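Local coordinates for protein short chain dehydrogenase (Rhodopseudomonas palustris, PDB 3H7A) that probably catalyses an NAD(P)-dependent oxidation or reduction, as a member of the short-chain dehydrogenase/reductase family built on a Rossmann fold, at residues A73-A78 with R123-L128; A82-T87 with R127-H132. One frame throughout, in Å; residues are numbered along the deposited sequence.

Contact 1. Residues A73-A78 with R123-L128; sequences AFLNAA and RESARL
Leu75, Leu128 and Asn76 carry most of this helix-helix contact. Leu75 points its CB toward the other helix, and its CD1 touches both Glu124 CB (3.7 Å) and the OG of Ser125, a hydroxyl that bonds to Thr87 on strand 84-89 and to the carbonyl of Ser121. Leu128 answers one turn further on: its CD1 lies 3.4 Å from the backbone O of Leu75 and also touches Leu75 CB, while CD2 packs against OD1 of Asn76. Beside this apolar patch the contact turns polar. Asn76 OD1 accepts an almost straight hydrogen bond from Arg127 NH2 (2.9 Å), lying in the guanidinium plane although the amide plane stands 76° from it. Arg127 bends at chi3 (42°), which brings NE and NH2 side-on to one oxygen, OE1, of Glu124. The other oxygen, OE2, takes NE of Arg123 at 2.7 Å, and Arg123 also salt-bridges Asp104 of a second subunit. A leucine in place of Arg127 would probably leave Asn76 OD1 without its donor and Glu124 OE1 without the two nitrogens that grip it, the carboxylate then being held less firmly, through Arg123 at OE2. The short helical segments run nearly parallel, 25° apart with axes 9.8 Å from each other, as neighbouring helices do on one face of the Rossmann-fold sheet in short-chain dehydrogenases.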
loop_
_atom_site.group_PDB
_atom_site.type_symbol
_atom_site.label_atom_id
_atom_site.label_comp_id
_atom_site.label_asym_id
_atom_site.label_seq_id
_atom_site.Cartn_x
_atom_site.Cartn_y
_atom_site.Cartn_z
ATOM N N ALA B 73 12.699 25.131 22.081
ATOM C CA ALA B 73 13.846 25.584 22.862
ATOM C C ALA B 73 14.963 24.564 22.833
ATOM O O ALA B 73 16.126 24.939 22.777
ATOM C CB ALA B 73 13.444 25.905 24.309
ATOM N N PHE B 74 14.601 23.283 22.867
ATOM C CA PHE B 74 15.562 22.177 22.725
ATOM C C PHE B 74 16.331 22.218 21.379
ATOM O O PHE B 74 17.559 22.049 21.338
ATOM C CB PHE B 74 14.807 20.849 22.915
ATOM C CG PHE B 74 15.660 19.605 22.807
ATOM C CD1 PHE B 74 16.330 19.100 23.926
ATOM C CD2 PHE B 74 15.741 18.896 21.604
ATOM C CE1 PHE B 74 17.085 17.939 23.833
ATOM C CE2 PHE B 74 16.503 17.738 21.503
ATOM C CZ PHE B 74 17.171 17.254 22.620
ATOM N N LEU B 75 15.603 22.462 20.289
ATOM C CA LEU B 75 16.188 22.485 18.954
ATOM C C LEU B 75 16.990 23.744 18.689
ATOM O O LEU B 75 18.075 23.672 18.106
ATOM C CB LEU B 75 15.103 22.291 17.888
ATOM C CG LEU B 75 14.438 20.907 17.897
ATOM C CD1 LEU B 75 13.243 20.850 16.972
ATOM C CD2 LEU B 75 15.440 19.836 17.545
ATOM N N ASN B 76 16.455 24.892 19.110
ATOM C CA ASN B 76 17.185 26.155 19.066
ATOM C C ASN B 76 18.500 26.077 19.849
ATOM O O ASN B 76 19.531 26.551 19.370
ATOM C CB ASN B 76 16.333 27.291 19.623
ATOM C CG ASN B 76 15.301 27.792 18.640
ATOM O OD1 ASN B 76 15.365 27.505 17.444
ATOM N ND2 ASN B 76 14.332 28.555 19.143
ATOM N N ALA B 77 18.454 25.473 21.038
ATOM C CA ALA B 77 19.649 25.226 21.858
ATOM C C ALA B 77 20.672 24.358 21.141
ATOM O O ALA B 77 21.870 24.667 21.167
ATOM C CB ALA B 77 19.266 24.605 23.194
ATOM N N ALA B 78 20.200 23.289 20.488
ATOM C CA ALA B 78 21.081 22.384 19.747
ATOM C C ALA B 78 21.738 23.107 18.595
ATOM O O ALA B 78 22.954 23.041 18.449
ATOM C CB ALA B 78 20.346 21.128 19.259
ATOM N N ARG B 123 8.962 20.509 11.917
ATOM C CA ARG B 123 8.846 21.890 11.446
ATOM C C ARG B 123 9.971 22.784 11.951
ATOM O O ARG B 123 10.578 23.537 11.178
ATOM C CB ARG B 123 7.491 22.486 11.859
ATOM C CG ARG B 123 7.236 23.879 11.273
ATOM C CD ARG B 123 6.077 24.583 11.970
ATOM N NE ARG B 123 6.340 24.801 13.394
ATOM C CZ ARG B 123 5.406 25.034 14.309
ATOM N NH1 ARG B 123 4.123 25.084 13.959
ATOM N NH2 ARG B 123 5.753 25.217 15.578
ATOM N N GLU B 124 10.267 22.677 13.242
ATOM C CA GLU B 124 11.331 23.477 13.834
ATOM C C GLU B 124 12.724 23.036 13.397
ATOM O O GLU B 124 13.587 23.884 13.209
ATOM C CB GLU B 124 11.197 23.545 15.364
ATOM C CG GLU B 124 9.909 24.244 15.834
ATOM C CD GLU B 124 9.675 25.613 15.171
ATOM O OE1 GLU B 124 10.564 26.495 15.257
ATOM O OE2 GLU B 124 8.596 25.805 14.564
ATOM N N SER B 125 12.941 21.726 13.231
ATOM C CA SER B 125 14.184 21.231 12.646
ATOM C C SER B 125 14.389 21.734 11.217
ATOM O O SER B 125 15.475 22.157 10.871
ATOM C CB SER B 125 14.224 19.714 12.669
ATOM O OG SER B 125 14.305 19.256 14.005
ATOM N N ALA B 126 13.331 21.691 10.405
ATOM C CA ALA B 126 13.358 22.211 9.048
ATOM C C ALA B 126 13.717 23.700 9.010
ATOM O O ALA B 126 14.509 24.114 8.177
ATOM C CB ALA B 126 12.011 21.988 8.384
ATOM N N ARG B 127 13.122 24.501 9.898
ATOM C CA ARG B 127 13.426 25.925 9.978
ATOM C C ARG B 127 14.920 26.130 10.202
ATOM O O ARG B 127 15.564 26.862 9.455
ATOM C CB ARG B 127 12.619 26.608 11.081
ATOM C CG ARG B 127 12.829 28.117 11.150
ATOM C CD ARG B 127 12.104 28.785 12.332
ATOM N NE ARG B 127 12.205 28.015 13.574
ATOM C CZ ARG B 127 13.206 28.085 14.456
ATOM N NH1 ARG B 127 14.240 28.906 14.274
ATOM N NH2 ARG B 127 13.171 27.317 15.537
ATOM N N LEU B 128 15.469 25.440 11.198
ATOM C CA LEU B 128 16.894 25.561 11.515
ATOM C C LEU B 128 17.810 25.042 10.408
ATOM O O LEU B 128 18.789 25.711 10.055
ATOM C CB LEU B 128 17.209 24.868 12.839
ATOM C CG LEU B 128 16.465 25.428 14.049
ATOM C CD1 LEU B 128 16.480 24.440 15.185
ATOM C CD2 LEU B 128 17.023 26.761 14.495
#

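Contact 2. Residues A82-T87 with R127-H132; sequences APLEVT and RLMLAH
Met129 and Leu84 form the middle of the contact, with a proline-histidine pair at one end. Strand and helix run in roughly opposed directions here, their short segments 138° apart with axes 8.1 Å from each other. Extended beyond CG, the methionine chain reaches across to the strand: CG comes 3.4 Å from the backbone O of Leu84, and the terminal methyl CE rests against the backbone beyond it, 3.6 Å from Thr87 N and about as close to Glu85 C and Val86 N. CE also meets the side chains of Leu84, at CG, and of Thr87, at OG1; that hydroxyl is hydrogen-bonded to Ser125 on the same helix as Met129. Leu84 is used at two points: its branch carbon CG meets the methionine methyl, whereas CD2 packs obliquely on CD1 of Leu128 at 3.8 Å. At the loop leading into the strand, Pro83 lays its CB over the centre of the His132 imidazole, 3.9 Å from the ring centroid and 12° off the normal, a CH-pi contact in which the two side chains cross at about a right angle. His132 NE2 is hydrogen-bonded to Asp79, whose OD1 also accepts a hydrogen bond from Leu84 N, so one carboxylate oxygen links the ring to the start of the strand. Backbone bonds join the strand to Thr9 and Ala11 on one neighbour and to Lys136 on the other. This is the helix of a right-handed beta-alpha-beta crossover laid on its preceding strand, a building unit of the Rossmann fold.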
loop_
_atom_site.group_PDB
_atom_site.type_symbol
_atom_site.label_atom_id
_atom_site.label_comp_id
_atom_site.label_asym_id
_atom_site.label_seq_id
_atom_site.Cartn_x
_atom_site.Cartn_y
_atom_site.Cartn_z
ATOM N N ALA B 82 26.052 24.045 17.850
ATOM C CA ALA B 82 26.699 23.769 16.572
ATOM C C ALA B 82 25.556 23.489 15.593
ATOM O O ALA B 82 24.492 23.025 16.025
ATOM C CB ALA B 82 27.597 22.549 16.701
ATOM N N PRO B 83 25.748 23.781 14.289
ATOM C CA PRO B 83 24.698 23.564 13.294
ATOM C C PRO B 83 23.963 22.231 13.452
ATOM O O PRO B 83 24.588 21.167 13.488
ATOM C CB PRO B 83 25.467 23.595 11.976
ATOM C CG PRO B 83 26.571 24.553 12.235
ATOM C CD PRO B 83 26.967 24.339 13.664
ATOM N N LEU B 84 22.645 22.316 13.606
ATOM C CA LEU B 84 21.793 21.145 13.706
ATOM C C LEU B 84 21.755 20.417 12.361
ATOM O O LEU B 84 21.250 20.956 11.370
ATOM C CB LEU B 84 20.380 21.554 14.152
ATOM C CG LEU B 84 19.359 20.418 14.292
ATOM C CD1 LEU B 84 19.708 19.473 15.404
ATOM C CD2 LEU B 84 18.002 21.006 14.530
ATOM N N GLU B 85 22.300 19.200 12.332
ATOM C CA GLU B 85 22.391 18.417 11.085
ATOM C C GLU B 85 21.475 17.207 10.968
ATOM O O GLU B 85 21.138 16.793 9.860
ATOM C CB GLU B 85 23.828 17.997 10.807
ATOM C CG GLU B 85 24.484 18.996 9.901
ATOM C CD GLU B 85 25.964 18.834 9.785
ATOM O OE1 GLU B 85 26.449 17.680 9.852
ATOM O OE2 GLU B 85 26.638 19.880 9.613
ATOM N N VAL B 86 21.107 16.624 12.106
ATOM C CA VAL B 86 20.221 15.464 12.134
ATOM C C VAL B 86 19.255 15.613 13.304
ATOM O O VAL B 86 19.690 15.901 14.407
ATOM C CB VAL B 86 21.017 14.138 12.278
ATOM C CG1 VAL B 86 20.089 12.909 12.245
ATOM C CG2 VAL B 86 22.064 14.006 11.192
ATOM N N THR B 87 17.950 15.459 13.057
ATOM C CA THR B 87 16.980 15.273 14.150
ATOM C C THR B 87 16.408 13.863 14.058
ATOM O O THR B 87 15.972 13.456 12.993
ATOM C CB THR B 87 15.817 16.290 14.079
ATOM O OG1 THR B 87 16.320 17.599 14.345
ATOM C CG2 THR B 87 14.704 15.972 15.116
ATOM N N ARG B 127 13.122 24.501 9.898
ATOM C CA ARG B 127 13.426 25.925 9.978
ATOM C C ARG B 127 14.920 26.130 10.202
ATOM O O ARG B 127 15.564 26.862 9.455
ATOM C CB ARG B 127 12.619 26.608 11.081
ATOM C CG ARG B 127 12.829 28.117 11.150
ATOM C CD ARG B 127 12.104 28.785 12.332
ATOM N NE ARG B 127 12.205 28.015 13.574
ATOM C CZ ARG B 127 13.206 28.085 14.456
ATOM N NH1 ARG B 127 14.240 28.906 14.274
ATOM N NH2 ARG B 127 13.171 27.317 15.537
ATOM N N LEU B 128 15.469 25.440 11.198
ATOM C CA LEU B 128 16.894 25.561 11.515
ATOM C C LEU B 128 17.810 25.042 10.408
ATOM O O LEU B 128 18.789 25.711 10.055
ATOM C CB LEU B 128 17.209 24.868 12.839
ATOM C CG LEU B 128 16.465 25.428 14.049
ATOM C CD1 LEU B 128 16.480 24.440 15.185
ATOM C CD2 LEU B 128 17.023 26.761 14.495
ATOM N N MET B 129 17.483 23.870 9.851
ATOM C CA MET B 129 18.329 23.217 8.847
ATOM C C MET B 129 18.364 23.944 7.497
ATOM O O MET B 129 19.415 24.008 6.852
ATOM C CB MET B 129 17.896 21.760 8.633
ATOM C CG MET B 129 18.241 20.809 9.750
ATOM S SD MET B 129 17.265 19.287 9.640
ATOM C CE MET B 129 18.002 18.393 10.988
ATOM N N LEU B 130 17.224 24.504 7.083
ATOM C CA LEU B 130 17.131 25.232 5.816
ATOM C C LEU B 130 18.047 26.464 5.767
ATOM O O LEU B 130 18.569 26.817 4.701
ATOM C CB LEU B 130 15.677 25.612 5.493
ATOM C CG LEU B 130 14.781 24.478 4.959
ATOM C CD1 LEU B 130 13.296 24.841 5.044
ATOM C CD2 LEU B 130 15.139 24.087 3.545
ATOM N N ALA B 131 18.257 27.090 6.924
ATOM C CA ALA B 131 19.228 28.173 7.069
ATOM C C ALA B 131 20.665 27.716 6.780
ATOM O O ALA B 131 21.485 28.510 6.309
ATOM C CB ALA B 131 19.124 28.784 8.457
ATOM N N HIS B 132 20.967 26.444 7.057
ATOM C CA HIS B 132 22.279 25.864 6.750
ATOM C C HIS B 132 22.307 25.219 5.373
ATOM O O HIS B 132 23.381 24.860 4.873
ATOM C CB HIS B 132 22.709 24.849 7.818
ATOM C CG HIS B 132 22.722 25.402 9.209
ATOM N ND1 HIS B 132 23.629 26.355 9.624
ATOM C CD2 HIS B 132 21.943 25.131 10.282
ATOM C CE1 HIS B 132 23.404 26.649 10.892
ATOM N NE2 HIS B 132 22.387 25.920 11.316
#

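From the N terminus, helix 68-81 leads almost directly into strand 84-89, and the chain later returns along helix 104-132, whose C-terminal part serves both contacts. Contact 1 closes the longer loop, from 73-78 to 123-128; contact 2 starts later, at 82-87, and ends later, at 127-132, so the two loops overlap and cross rather than nest. Arg127 and Leu128 belong to both segments of the returning helix. The contact centres lie about 7 Å apart, and Leu75 packs on Leu84 between them. Contact 1 joins helix 68-81 to helix 104-132, and contact 2 joins the latter to strand 84-89 of the parallel sheet; both also touch a second subunit.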